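Local coordinates for DNA protection during starvation protein (Mycobacterium smegmatis, PDB 2YW6), which probably protects DNA from oxidative damage by oxidising ferrous iron with hydrogen peroxide and storing it as a ferric mineral inside a hollow shell of twelve subunits, at residues B[24-29]-B[87-92]; B[65-70]-B[139-144]; B[55-60]-B[111-116]. All blocks are in the same frame, centred on the assembly; numbering follows the deposited sequence.

How the interactions relate
Three contacts join the elements of a ferritin-like four-helix bundle. Interactions 2 and 3 are buried and both use helix 47-75, which reaches helix 132-155 in interaction 2 and helix 102-127 in interaction 3. Interaction 1 is only partly buried and lays the short helix 83-89, with the turn after it, on the outer side of helix 12-41. A single side-chain hydrogen bond crosses each contact: hydroxyl to carboxylate in interaction 1, imidazole to carboxylate in interaction 2, amide to phenol in interaction 3. Tyr-28 of 24-29 probably hydrogen-bonds His-141, coupling interactions 1 and 2, while Val-116 of interaction 3 packs near Thr-27 and Trp-92 of interaction 1.

Interaction 1 (B[24-29]-B[87-92]); sequences QLSTYN and IKDRTW
Ser-26 and Asp-89 point their side chains at each other, and the hydroxyl of one meets the carboxylate of the other. Ser-26 OG donates to Asp-89 OD1 over 2.6 Å. The hydroxyl comes to the anti side of that oxygen, 33° out of the carboxylate plane. The backbones are close here, with Ser-26 CA and Asp-89 CA 6.2 Å apart, and the two CB atoms also lie close together. Ser-26 OG stands beside its own backbone N (chi1 -54°), where Gln-22 O, one turn back, is a weak, secondary acceptor that can at most share the hydroxyl proton; Asp-89 OD1 in turn receives a weak hydrogen bond from Gln-22 NE2.

The other half is an edge contact of the indole. Trp-92 brings the rim of its six-membered ring to Thr-27, whose backbone O lies near the ring plane, 3.5 Å from Trp-92 CZ3. The methyl of Thr-27 reaches the same edge, CG2 standing 3.8 Å from Trp-92 CZ3. With CG2 anti to the backbone N, this methyl faces the indole, whereas OG1 turns back to a weak bond with Lys-23 O.

Polar grip and edge contact together hold the end of helix 83-89 and the turn that follows it, Arg-90 being the first residue to leave helical geometry. Beyond the contact, Trp-92 also touches Asp-30, Leu-31 and Thr-34 of helix 12-41 and Val-112 of helix 102-127. Tyr-28, on the far side of 24-29, instead faces the bundle interior, where it meets Val-68 of helix 47-75 and Leu-145 of helix 132-155.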
loop_
_atom_site.group_PDB
_atom_site.type_symbol
_atom_site.label_atom_id
_atom_site.label_comp_id
_atom_site.label_asym_id
_atom_site.label_seq_id
_atom_site.Cartn_x
_atom_site.Cartn_y
_atom_site.Cartn_z
ATOM N N GLN B 24 -24.987 -19.025 -18.581
ATOM C CA GLN B 24 -24.534 -18.366 -17.370
ATOM C C GLN B 24 -23.879 -17.025 -17.703
ATOM O O GLN B 24 -24.120 -16.023 -17.025
ATOM C CB GLN B 24 -23.550 -19.272 -16.625
ATOM C CG GLN B 24 -23.367 -18.901 -15.157
ATOM C CD GLN B 24 -24.557 -19.290 -14.280
ATOM O OE1 GLN B 24 -25.647 -19.599 -14.778
ATOM N NE2 GLN B 24 -24.350 -19.266 -12.968
ATOM N N LEU B 25 -23.060 -17.011 -18.749
ATOM C CA LEU B 25 -22.373 -15.801 -19.170
ATOM C C LEU B 25 -23.355 -14.652 -19.450
ATOM O O LEU B 25 -23.146 -13.522 -18.997
ATOM C CB LEU B 25 -21.548 -16.081 -20.429
ATOM C CG LEU B 25 -20.307 -15.241 -20.759
ATOM C CD1 LEU B 25 -20.213 -15.078 -22.261
ATOM C CD2 LEU B 25 -20.361 -13.875 -20.095
ATOM N N SER B 26 -24.414 -14.935 -20.200
ATOM C CA SER B 26 -25.392 -13.906 -20.523
ATOM C C SER B 26 -26.155 -13.437 -19.288
ATOM O O SER B 26 -26.497 -12.257 -19.174
ATOM C CB SER B 26 -26.368 -14.418 -21.586
ATOM O OG SER B 26 -25.658 -14.888 -22.718
ATOM N N THR B 27 -26.423 -14.357 -18.366
ATOM C CA THR B 27 -27.133 -14.015 -17.134
ATOM C C THR B 27 -26.298 -13.062 -16.289
ATOM O O THR B 27 -26.834 -12.126 -15.688
ATOM C CB THR B 27 -27.441 -15.260 -16.286
ATOM O OG1 THR B 27 -28.467 -16.024 -16.925
ATOM C CG2 THR B 27 -27.901 -14.858 -14.884
ATOM N N TYR B 28 -24.990 -13.314 -16.230
ATOM C CA TYR B 28 -24.086 -12.461 -15.471
ATOM C C TYR B 28 -24.012 -11.078 -16.101
ATOM O O TYR B 28 -24.143 -10.070 -15.410
ATOM C CB TYR B 28 -22.685 -13.070 -15.417
ATOM C CG TYR B 28 -22.555 -14.288 -14.518
ATOM C CD1 TYR B 28 -21.418 -15.107 -14.578
ATOM C CD2 TYR B 28 -23.538 -14.595 -13.570
ATOM C CE1 TYR B 28 -21.271 -16.202 -13.716
ATOM C CE2 TYR B 28 -23.402 -15.683 -12.707
ATOM C CZ TYR B 28 -22.266 -16.481 -12.780
ATOM O OH TYR B 28 -22.138 -17.559 -11.935
ATOM N N ASN B 29 -23.811 -11.025 -17.415
ATOM C CA ASN B 29 -23.730 -9.735 -18.088
ATOM C C ASN B 29 -25.006 -8.940 -17.837
ATOM O O ASN B 29 -24.958 -7.760 -17.444
ATOM C CB ASN B 29 -23.531 -9.913 -19.594
ATOM C CG ASN B 29 -22.153 -10.442 -19.941
ATOM O OD1 ASN B 29 -21.224 -10.331 -19.153
ATOM N ND2 ASN B 29 -22.014 -11.003 -21.135
ATOM N N ILE B 87 -29.669 -10.650 -24.928
ATOM C CA ILE B 87 -31.120 -10.796 -25.036
ATOM C C ILE B 87 -31.514 -12.148 -25.648
ATOM O O ILE B 87 -32.540 -12.725 -25.284
ATOM C CB ILE B 87 -31.767 -9.629 -25.851
ATOM C CG1 ILE B 87 -31.470 -9.777 -27.344
ATOM C CG2 ILE B 87 -31.268 -8.293 -25.332
ATOM C CD1 ILE B 87 -32.505 -10.617 -28.087
ATOM N N LYS B 88 -30.698 -12.650 -26.572
ATOM C CA LYS B 88 -30.969 -13.937 -27.201
ATOM C C LYS B 88 -30.999 -15.011 -26.116
ATOM O O LYS B 88 -31.975 -15.740 -25.958
ATOM C CB LYS B 88 -29.881 -14.269 -28.227
ATOM C CG LYS B 88 -30.061 -15.608 -28.923
ATOM C CD LYS B 88 -31.416 -15.686 -29.615
ATOM C CE LYS B 88 -31.581 -16.980 -30.397
ATOM N NZ LYS B 88 -30.608 -17.087 -31.525
ATOM N N ASP B 89 -29.914 -15.095 -25.363
ATOM C CA ASP B 89 -29.805 -16.067 -24.289
ATOM C C ASP B 89 -30.804 -15.752 -23.187
ATOM O O ASP B 89 -31.436 -16.649 -22.625
ATOM C CB ASP B 89 -28.380 -16.053 -23.737
ATOM C CG ASP B 89 -27.382 -16.656 -24.708
ATOM O OD1 ASP B 89 -26.311 -16.041 -24.946
ATOM O OD2 ASP B 89 -27.669 -17.758 -25.235
ATOM N N ARG B 90 -30.957 -14.464 -22.903
ATOM C CA ARG B 90 -31.856 -13.998 -21.859
ATOM C C ARG B 90 -33.187 -14.734 -21.811
ATOM O O ARG B 90 -33.741 -15.142 -22.838
ATOM C CB ARG B 90 -32.119 -12.495 -22.021
ATOM C CG ARG B 90 -33.521 -12.139 -22.510
ATOM C CD ARG B 90 -33.629 -10.675 -22.914
ATOM N NE ARG B 90 -33.166 -9.775 -21.862
ATOM C CZ ARG B 90 -33.277 -8.452 -21.912
ATOM N NH1 ARG B 90 -33.845 -7.874 -22.962
ATOM N NH2 ARG B 90 -32.832 -7.708 -20.907
ATOM N N THR B 91 -33.683 -14.907 -20.593
ATOM C CA THR B 91 -34.968 -15.543 -20.360
ATOM C C THR B 91 -35.718 -14.565 -19.477
ATOM O O THR B 91 -36.903 -14.302 -19.696
ATOM C CB THR B 91 -34.831 -16.889 -19.630
ATOM O OG1 THR B 91 -34.157 -17.829 -20.479
ATOM C CG2 THR B 91 -36.210 -17.437 -19.274
ATOM N N TRP B 92 -35.016 -14.021 -18.482
ATOM C CA TRP B 92 -35.626 -13.046 -17.591
ATOM C C TRP B 92 -35.730 -11.743 -18.383
ATOM O O TRP B 92 -34.731 -11.085 -18.667
ATOM C CB TRP B 92 -34.804 -12.908 -16.280
ATOM C CG TRP B 92 -34.024 -11.607 -16.027
ATOM C CD1 TRP B 92 -34.515 -10.323 -16.032
ATOM C CD2 TRP B 92 -32.632 -11.499 -15.676
ATOM N NE1 TRP B 92 -33.516 -9.431 -15.711
ATOM C CE2 TRP B 92 -32.358 -10.118 -15.489
ATOM C CE3 TRP B 92 -31.597 -12.428 -15.504
ATOM C CZ2 TRP B 92 -31.082 -9.656 -15.140
ATOM C CZ3 TRP B 92 -30.331 -11.963 -15.157
ATOM C CH2 TRP B 92 -30.088 -10.588 -14.977
#

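Interaction 2 (B[65-70]-B[139-144]); sequences ADEVAE and IAHAGE
Glu-67 and Val-68, neighbours on helix 47-75, meet the same imidazole, that of His-141 on helix 132-155. Just ahead of them, Asp-66 leaves the contact for a neighbouring subunit, where its OD1 forms a salt bridge with Lys-36 of that subunit; by similarity it is an iron ligand at the ferroxidase centre shared between two subunits.

Glu-67 turns toward helix 132-155. Its chain is extended beyond CG (chi2 155°), which carries the carboxylate across to the ring edge. There His-141 NE2 donates to Glu-67 OE1 over 2.9 Å, almost straight at 171°. The oxygen lies in the imidazole plane, but the nitrogen meets it on the anti side and out of the carboxylate plane, the two flat groups being 47° apart. Val-68 follows with its CG2 methyl at the edge of the same ring, 3.8 Å from His-141 CE1. Glu-70, like Asp-66, is a probable iron ligand by similarity.

His-141 ND1 is engaged as well, by a hydrogen bond with Tyr-28 OH of helix 12-41. Bonds at both ring nitrogens, with Tyr-64 stacked on the ring, should fix the rotation of the imidazole. The carboxylate of Glu-67 would be expected to polarise the ring. A hydrogen-bonded chain of Tyr-28, His-141 and Glu-67 thus links three helices, and it does so on the helix that carries the probable iron ligands, Asp-66 being the residue next to Glu-67 and Glu-70 lying about one turn on.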
loop_
_atom_site.group_PDB
_atom_site.type_symbol
_atom_site.label_atom_id
_atom_site.label_comp_id
_atom_site.label_asym_id
_atom_site.label_seq_id
_atom_site.Cartn_x
_atom_site.Cartn_y
_atom_site.Cartn_z
ATOM N N ALA B 65 -18.166 -13.063 -14.926
ATOM C CA ALA B 65 -18.402 -13.088 -16.361
ATOM C C ALA B 65 -17.084 -13.409 -17.058
ATOM O O ALA B 65 -17.047 -14.187 -18.026
ATOM C CB ALA B 65 -18.938 -11.746 -16.839
ATOM N N ASP B 66 -16.000 -12.818 -16.561
ATOM C CA ASP B 66 -14.689 -13.071 -17.145
ATOM C C ASP B 66 -14.319 -14.537 -16.997
ATOM O O ASP B 66 -13.901 -15.167 -17.966
ATOM C CB ASP B 66 -13.629 -12.189 -16.494
ATOM C CG ASP B 66 -13.668 -10.777 -17.013
ATOM O OD1 ASP B 66 -12.831 -9.949 -16.592
ATOM O OD2 ASP B 66 -14.545 -10.490 -17.849
ATOM N N GLU B 67 -14.477 -15.066 -15.780
ATOM C CA GLU B 67 -14.187 -16.472 -15.468
ATOM C C GLU B 67 -15.002 -17.392 -16.382
ATOM O O GLU B 67 -14.449 -18.187 -17.141
ATOM C CB GLU B 67 -14.523 -16.756 -13.994
ATOM C CG GLU B 67 -13.431 -16.320 -13.026
ATOM C CD GLU B 67 -13.919 -16.021 -11.609
ATOM O OE1 GLU B 67 -14.778 -16.752 -11.072
ATOM O OE2 GLU B 67 -13.416 -15.042 -11.021
ATOM N N VAL B 68 -16.323 -17.269 -16.313
ATOM C CA VAL B 68 -17.188 -18.079 -17.145
ATOM C C VAL B 68 -16.794 -17.969 -18.623
ATOM O O VAL B 68 -16.699 -18.982 -19.315
ATOM C CB VAL B 68 -18.662 -17.671 -16.946
ATOM C CG1 VAL B 68 -19.547 -18.354 -17.950
ATOM C CG2 VAL B 68 -19.105 -18.074 -15.553
ATOM N N ALA B 69 -16.541 -16.748 -19.095
ATOM C CA ALA B 69 -16.165 -16.546 -20.487
ATOM C C ALA B 69 -14.835 -17.208 -20.813
ATOM O O ALA B 69 -14.712 -17.906 -21.815
ATOM C CB ALA B 69 -16.103 -15.063 -20.811
ATOM N N GLU B 70 -13.830 -17.001 -19.979
ATOM C CA GLU B 70 -12.552 -17.623 -20.265
ATOM C C GLU B 70 -12.622 -19.160 -20.187
ATOM O O GLU B 70 -11.792 -19.856 -20.774
ATOM C CB GLU B 70 -11.482 -17.059 -19.334
ATOM C CG GLU B 70 -11.423 -15.540 -19.415
ATOM C CD GLU B 70 -10.058 -14.965 -19.100
ATOM O OE1 GLU B 70 -9.282 -15.613 -18.357
ATOM O OE2 GLU B 70 -9.769 -13.849 -19.585
ATOM N N ILE B 139 -20.171 -23.480 -8.314
ATOM C CA ILE B 139 -20.434 -23.640 -6.888
ATOM C C ILE B 139 -19.855 -22.461 -6.105
ATOM O O ILE B 139 -20.419 -22.048 -5.095
ATOM C CB ILE B 139 -19.821 -24.950 -6.331
ATOM C CG1 ILE B 139 -20.480 -26.159 -7.013
ATOM C CG2 ILE B 139 -19.987 -24.999 -4.809
ATOM C CD1 ILE B 139 -19.963 -27.503 -6.553
ATOM N N ALA B 140 -18.734 -21.917 -6.570
ATOM C CA ALA B 140 -18.109 -20.787 -5.884
ATOM C C ALA B 140 -18.941 -19.525 -6.049
ATOM O O ALA B 140 -19.051 -18.713 -5.132
ATOM C CB ALA B 140 -16.695 -20.552 -6.407
ATOM N N HIS B 141 -19.525 -19.372 -7.228
ATOM C CA HIS B 141 -20.358 -18.219 -7.547
ATOM C C HIS B 141 -21.675 -18.221 -6.781
ATOM O O HIS B 141 -22.172 -17.160 -6.358
ATOM C CB HIS B 141 -20.675 -18.213 -9.040
ATOM C CG HIS B 141 -19.485 -18.003 -9.914
ATOM N ND1 HIS B 141 -19.577 -17.935 -11.286
ATOM C CD2 HIS B 141 -18.182 -17.787 -9.618
ATOM C CE1 HIS B 141 -18.388 -17.681 -11.797
ATOM N NE2 HIS B 141 -17.523 -17.585 -10.801
ATOM N N ALA B 142 -22.240 -19.417 -6.632
ATOM C CA ALA B 142 -23.507 -19.602 -5.953
ATOM C C ALA B 142 -23.442 -19.097 -4.523
ATOM O O ALA B 142 -24.422 -18.562 -4.010
ATOM C CB ALA B 142 -23.889 -21.070 -5.984
ATOM N N GLY B 143 -22.287 -19.262 -3.881
ATOM C CA GLY B 143 -22.128 -18.796 -2.513
ATOM C C GLY B 143 -22.365 -17.299 -2.382
ATOM O O GLY B 143 -23.102 -16.848 -1.498
ATOM N N GLU B 144 -21.745 -16.522 -3.267
ATOM C CA GLU B 144 -21.896 -15.074 -3.245
ATOM C C GLU B 144 -23.259 -14.647 -3.777
ATOM O O GLU B 144 -23.895 -13.772 -3.201
ATOM C CB GLU B 144 -20.769 -14.424 -4.042
ATOM C CG GLU B 144 -19.407 -14.643 -3.405
ATOM C CD GLU B 144 -19.275 -13.937 -2.062
ATOM O OE1 GLU B 144 -18.287 -14.180 -1.341
ATOM O OE2 GLU B 144 -20.160 -13.128 -1.729
#

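Interaction 3 (B[55-60]-B[111-116]); sequences DPQVEL and LVYNGV
A lone amide-to-phenol hydrogen bond, buried in the bundle, joins helix 47-75 to helix 102-127. Gln-57 and Tyr-113 reach for each other from opposite directions, their backbones being far apart: Gln-57 CA lies 12.1 Å from Tyr-113 CA, the closest such pair between the two segments. Gln-57 NE2 donates to Tyr-113 OH over 2.9 Å, at 167°, and the phenol oxygen lies in the amide plane. The amide N in turn sits near the plane of the tyrosine ring at its edge, 3.5 Å from Tyr-113 CE2, with amide and ring planes 38° apart. CG of Gln-57, anti to the backbone N (chi1 -177°), is sent toward the tyrosine and lies 3.5 Å from Tyr-113 OH; the bend at chi2 then turns the amide so that NE2 meets the hydroxyl.

Helix 132-155 and helix 12-41 supply the surroundings: Gln-57 packs on Leu-145 and Phe-148, whose ring also meets Tyr-113, and Tyr-113 touches Leu-35. In such a setting the bond satisfies one N-H of the buried amide and uses the phenol oxygen as acceptor, linking two helices by polar chemistry amid largely apolar neighbours.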
loop_
_atom_site.group_PDB
_atom_site.type_symbol
_atom_site.label_atom_id
_atom_site.label_comp_id
_atom_site.label_asym_id
_atom_site.label_seq_id
_atom_site.Cartn_x
_atom_site.Cartn_y
_atom_site.Cartn_z
ATOM N N ASP B 55 -22.300 -2.078 -5.165
ATOM C CA ASP B 55 -20.943 -1.909 -5.683
ATOM C C ASP B 55 -20.081 -3.186 -5.692
ATOM O O ASP B 55 -19.611 -3.624 -6.753
ATOM C CB ASP B 55 -20.233 -0.786 -4.917
ATOM C CG ASP B 55 -20.724 0.594 -5.327
ATOM O OD1 ASP B 55 -20.451 1.572 -4.596
ATOM O OD2 ASP B 55 -21.377 0.699 -6.391
ATOM N N PRO B 56 -19.856 -3.795 -4.518
ATOM C CA PRO B 56 -19.039 -5.010 -4.509
ATOM C C PRO B 56 -19.650 -6.144 -5.341
ATOM O O PRO B 56 -18.917 -6.878 -6.005
ATOM C CB PRO B 56 -18.915 -5.337 -3.019
ATOM C CG PRO B 56 -20.167 -4.750 -2.441
ATOM C CD PRO B 56 -20.275 -3.431 -3.156
ATOM N N GLN B 57 -20.978 -6.274 -5.334
ATOM C CA GLN B 57 -21.628 -7.335 -6.112
ATOM C C GLN B 57 -21.393 -7.128 -7.613
ATOM O O GLN B 57 -21.204 -8.096 -8.362
ATOM C CB GLN B 57 -23.139 -7.375 -5.826
ATOM C CG GLN B 57 -23.885 -8.505 -6.541
ATOM C CD GLN B 57 -23.591 -9.882 -5.942
ATOM O OE1 GLN B 57 -22.653 -10.052 -5.165
ATOM N NE2 GLN B 57 -24.388 -10.867 -6.313
ATOM N N VAL B 58 -21.423 -5.865 -8.049
ATOM C CA VAL B 58 -21.196 -5.532 -9.455
ATOM C C VAL B 58 -19.805 -5.984 -9.888
ATOM O O VAL B 58 -19.616 -6.420 -11.018
ATOM C CB VAL B 58 -21.302 -3.987 -9.737
ATOM C CG1 VAL B 58 -20.707 -3.651 -11.106
ATOM C CG2 VAL B 58 -22.777 -3.532 -9.715
ATOM N N GLU B 59 -18.827 -5.866 -8.996
ATOM C CA GLU B 59 -17.473 -6.264 -9.346
ATOM C C GLU B 59 -17.346 -7.771 -9.341
ATOM O O GLU B 59 -16.712 -8.350 -10.222
ATOM C CB GLU B 59 -16.448 -5.652 -8.394
ATOM C CG GLU B 59 -15.032 -6.095 -8.713
ATOM C CD GLU B 59 -13.986 -5.265 -8.015
ATOM O OE1 GLU B 59 -14.056 -5.146 -6.774
ATOM O OE2 GLU B 59 -13.093 -4.730 -8.710
ATOM N N LEU B 60 -17.965 -8.402 -8.350
ATOM C CA LEU B 60 -17.925 -9.845 -8.224
ATOM C C LEU B 60 -18.541 -10.476 -9.485
ATOM O O LEU B 60 -17.914 -11.304 -10.153
ATOM C CB LEU B 60 -18.692 -10.248 -6.965
ATOM C CG LEU B 60 -18.220 -11.411 -6.084
ATOM C CD1 LEU B 60 -16.708 -11.467 -6.014
ATOM C CD2 LEU B 60 -18.807 -11.243 -4.680
ATOM N N LEU B 111 -36.388 -10.967 -6.842
ATOM C CA LEU B 111 -37.004 -11.775 -7.889
ATOM C C LEU B 111 -35.956 -12.174 -8.921
ATOM O O LEU B 111 -35.866 -13.343 -9.303
ATOM C CB LEU B 111 -38.129 -10.984 -8.564
ATOM C CG LEU B 111 -39.577 -11.483 -8.457
ATOM C CD1 LEU B 111 -39.746 -12.530 -7.348
ATOM C CD2 LEU B 111 -40.476 -10.266 -8.215
ATOM N N VAL B 112 -35.172 -11.198 -9.374
ATOM C CA VAL B 112 -34.124 -11.463 -10.350
ATOM C C VAL B 112 -33.200 -12.583 -9.841
ATOM O O VAL B 112 -32.901 -13.526 -10.576
ATOM C CB VAL B 112 -33.293 -10.185 -10.645
ATOM C CG1 VAL B 112 -32.081 -10.532 -11.507
ATOM C CG2 VAL B 112 -34.169 -9.154 -11.348
ATOM N N TYR B 113 -32.774 -12.491 -8.581
ATOM C CA TYR B 113 -31.902 -13.500 -8.002
ATOM C C TYR B 113 -32.536 -14.882 -7.846
ATOM O O TYR B 113 -31.825 -15.891 -7.856
ATOM C CB TYR B 113 -31.339 -13.017 -6.653
ATOM C CG TYR B 113 -30.108 -12.166 -6.839
ATOM C CD1 TYR B 113 -30.201 -10.888 -7.398
ATOM C CD2 TYR B 113 -28.835 -12.688 -6.596
ATOM C CE1 TYR B 113 -29.055 -10.168 -7.728
ATOM C CE2 TYR B 113 -27.691 -11.979 -6.922
ATOM C CZ TYR B 113 -27.804 -10.730 -7.490
ATOM O OH TYR B 113 -26.676 -10.060 -7.881
ATOM N N ASN B 114 -33.854 -14.952 -7.683
ATOM C CA ASN B 114 -34.487 -16.262 -7.560
ATOM C C ASN B 114 -34.157 -17.015 -8.854
ATOM O O ASN B 114 -33.738 -18.177 -8.822
ATOM C CB ASN B 114 -36.015 -16.154 -7.383
ATOM C CG ASN B 114 -36.439 -15.884 -5.928
ATOM O OD1 ASN B 114 -35.728 -16.233 -4.983
ATOM N ND2 ASN B 114 -37.623 -15.284 -5.754
ATOM N N GLY B 115 -34.323 -16.337 -9.988
ATOM C CA GLY B 115 -34.030 -16.969 -11.259
ATOM C C GLY B 115 -32.563 -17.346 -11.386
ATOM O O GLY B 115 -32.231 -18.474 -11.781
ATOM N N VAL B 116 -31.691 -16.393 -11.049
ATOM C CA VAL B 116 -30.239 -16.575 -11.129
ATOM C C VAL B 116 -29.753 -17.742 -10.273
ATOM O O VAL B 116 -28.997 -18.594 -10.738
ATOM C CB VAL B 116 -29.500 -15.267 -10.705
ATOM C CG1 VAL B 116 -27.975 -15.432 -10.820
ATOM C CG2 VAL B 116 -29.971 -14.115 -11.575
#